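Local coordinates for putative transcriptional regulator (Bacteroides thetaiotaomicron, PDB 3IC7), which probably binds DNA through a GntR-type winged helix-turn-helix domain and so regulates transcription, though its cellular role is not established, at residues A[29-35]-A[74-80]. Residues are numbered along the deposited sequence; the frame is centred on the assembly and turned at random.
Sequences YEEEGRI and FVASGAK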
loop_
_atom_site.group_PDB
_atom_site.type_symbol
_atom_site.label_atom_id
_atom_site.label_comp_id
_atom_site.label_asym_id
_atom_site.label_seq_id
_atom_site.Cartn_x
_atom_site.Cartn_y
_atom_site.Cartn_z
ATOM N N TYR A 29 15.202 10.105 8.084
ATOM C CA TYR A 29 14.696 10.239 6.723
ATOM C C TYR A 29 13.952 11.538 6.620
ATOM O O TYR A 29 13.000 11.774 7.369
ATOM C CB TYR A 29 13.752 9.099 6.347
ATOM C CG TYR A 29 14.442 7.764 6.379
ATOM C CD1 TYR A 29 15.739 7.608 5.853
ATOM C CD2 TYR A 29 13.822 6.657 6.944
ATOM C CE1 TYR A 29 16.390 6.368 5.900
ATOM C CE2 TYR A 29 14.455 5.421 6.991
ATOM C CZ TYR A 29 15.728 5.276 6.478
ATOM O OH TYR A 29 16.318 4.036 6.548
ATOM N N GLU A 30 14.393 12.367 5.674
ATOM C CA GLU A 30 13.827 13.691 5.433
ATOM C C GLU A 30 12.512 13.657 4.616
ATOM O O GLU A 30 12.279 12.744 3.825
ATOM C CB GLU A 30 14.897 14.514 4.739
ATOM C CG GLU A 30 16.263 14.024 5.162
ATOM C CD GLU A 30 17.410 14.599 4.337
ATOM O OE1 GLU A 30 18.547 14.095 4.527
ATOM O OE2 GLU A 30 17.191 15.538 3.514
ATOM N N GLU A 31 11.636 14.634 4.809
ATOM C CA GLU A 31 10.427 14.672 4.002
ATOM C C GLU A 31 10.856 15.090 2.631
ATOM O O GLU A 31 11.713 15.966 2.497
ATOM C CB GLU A 31 9.458 15.681 4.570
ATOM C CG GLU A 31 9.734 15.956 6.008
ATOM C CD GLU A 31 8.562 15.650 6.876
ATOM O OE1 GLU A 31 7.534 16.354 6.766
ATOM O OE2 GLU A 31 8.676 14.704 7.685
ATOM N N GLU A 32 10.289 14.452 1.611
ATOM C CA GLU A 32 10.713 14.672 0.210
ATOM C C GLU A 32 12.098 14.121 -0.021
ATOM O O GLU A 32 12.851 14.585 -0.874
ATOM C CB GLU A 32 10.664 16.148 -0.168
ATOM C CG GLU A 32 9.239 16.678 -0.158
ATOM C CD GLU A 32 8.220 15.645 -0.633
ATOM O OE1 GLU A 32 8.343 15.150 -1.773
ATOM O OE2 GLU A 32 7.279 15.328 0.128
ATOM N N GLY A 33 12.412 13.127 0.784
ATOM C CA GLY A 33 13.660 12.422 0.696
ATOM C C GLY A 33 13.407 10.943 0.879
ATOM O O GLY A 33 12.329 10.501 1.328
ATOM N N ARG A 34 14.412 10.147 0.527
ATOM C CA ARG A 34 14.190 8.762 0.133
ATOM C C ARG A 34 14.327 7.819 1.325
ATOM O O ARG A 34 15.200 7.999 2.173
ATOM C CB ARG A 34 15.167 8.357 -0.973
ATOM C CG ARG A 34 14.750 7.116 -1.745
ATOM C CD ARG A 34 14.260 7.473 -3.139
ATOM N NE ARG A 34 15.328 7.398 -4.132
ATOM C CZ ARG A 34 16.366 8.226 -4.174
ATOM N NH1 ARG A 34 16.480 9.197 -3.279
ATOM N NH2 ARG A 34 17.291 8.083 -5.114
ATOM N N ILE A 35 13.457 6.816 1.382
ATOM C CA ILE A 35 13.754 5.586 2.106
ATOM C C ILE A 35 14.275 4.504 1.167
ATOM O O ILE A 35 13.788 4.356 0.045
ATOM C CB ILE A 35 12.514 5.055 2.850
ATOM C CG1 ILE A 35 11.327 4.942 1.891
ATOM C CG2 ILE A 35 12.172 5.957 4.025
ATOM C CD1 ILE A 35 9.981 4.969 2.580
ATOM N N PHE A 74 9.533 7.607 -0.933
ATOM C CA PHE A 74 10.056 8.835 -0.426
ATOM C C PHE A 74 9.282 9.092 0.789
ATOM O O PHE A 74 8.250 8.486 1.003
ATOM C CB PHE A 74 9.811 9.971 -1.419
ATOM C CG PHE A 74 10.913 10.156 -2.445
ATOM C CD1 PHE A 74 11.824 11.207 -2.314
ATOM C CD2 PHE A 74 11.030 9.302 -3.538
ATOM C CE1 PHE A 74 12.850 11.403 -3.252
ATOM C CE2 PHE A 74 12.046 9.489 -4.483
ATOM C CZ PHE A 74 12.959 10.544 -4.338
ATOM N N VAL A 75 9.780 10.006 1.590
ATOM C CA VAL A 75 8.984 10.525 2.669
ATOM C C VAL A 75 7.998 11.524 2.060
ATOM O O VAL A 75 8.357 12.300 1.179
ATOM C CB VAL A 75 9.875 11.162 3.741
ATOM C CG1 VAL A 75 9.032 11.636 4.909
ATOM C CG2 VAL A 75 10.916 10.147 4.206
ATOM N N ALA A 76 6.747 11.460 2.511
ATOM C CA ALA A 76 5.723 12.378 2.047
ATOM C C ALA A 76 5.947 13.722 2.695
ATOM O O ALA A 76 6.192 13.781 3.899
ATOM C CB ALA A 76 4.352 11.862 2.414
ATOM N N SER A 77 5.843 14.795 1.910
ATOM C CA SER A 77 5.994 16.156 2.437
ATOM C C SER A 77 4.925 16.485 3.477
ATOM O O SER A 77 3.769 16.760 3.126
ATOM C CB SER A 77 5.950 17.192 1.322
ATOM O OG SER A 77 4.640 17.315 0.814
ATOM N N GLY A 78 5.350 16.475 4.748
ATOM C CA GLY A 78 4.504 16.668 5.922
ATOM C C GLY A 78 4.285 15.377 6.708
ATOM O O GLY A 78 3.196 15.150 7.246
ATOM N N ALA A 79 5.309 14.522 6.776
ATOM C CA ALA A 79 5.152 13.166 7.328
ATOM C C ALA A 79 5.257 13.130 8.853
ATOM O O ALA A 79 4.399 12.531 9.517
ATOM C CB ALA A 79 6.153 12.208 6.700
ATOM N N LYS A 80 6.305 13.792 9.382
ATOM C CA LYS A 80 6.646 13.839 10.830
ATOM C C LYS A 80 5.478 14.239 11.719
ATOM O O LYS A 80 5.603 14.204 12.933
ATOM C CB LYS A 80 7.846 14.790 11.132
ATOM C CG LYS A 80 9.297 14.235 10.888
ATOM C CD LYS A 80 10.405 15.327 11.005
ATOM C CE LYS A 80 11.787 14.905 10.406
ATOM N NZ LYS A 80 11.721 14.329 9.032
#
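The carboxylate of E31 gathers three backbone N-H groups from G78, A79 and K80, where the last strand of the winged helix-turn-helix domain gives way to helix 79-88. E31 OE1 accepts from G78 N at 3.0 Å and from A79 N at 2.9 Å, both donors lying over the same face of the carboxylate plane. E31 OE2 turns its syn lone pair to K80 N at 3.1 Å, a straighter bond (156°). Glutamate's chain reaches across to the turn leading into the helix, and its two oxygens share the three donors. G78 belongs to the type II turn 76-79, and its positive phi (107°) suits glycine. The long, cationic chain of K80 lets NZ form a long salt bridge with E31 OE2 and weak hydrogen bonds to Y29 O and to I24 O of helix 15-25.

Further along, the type II turn 30-33 lies against the strand through backbone bonds: E32 N donates to V75 O at 2.9 Å, and V75 N to G33 O. The E32 side chain has its firmer partner outside the pair, OE1 bonding Y66 OH. V75, apolar as its buried place requires, offers CG2 to Y29 CB. R34 and F74 form an antiparallel non-hydrogen-bonded pair; the arginine's chain bends at chi2 (107°), laying CD over the flat apolar face of F74, 3.7 Å from the ring centroid, a CH-pi contact.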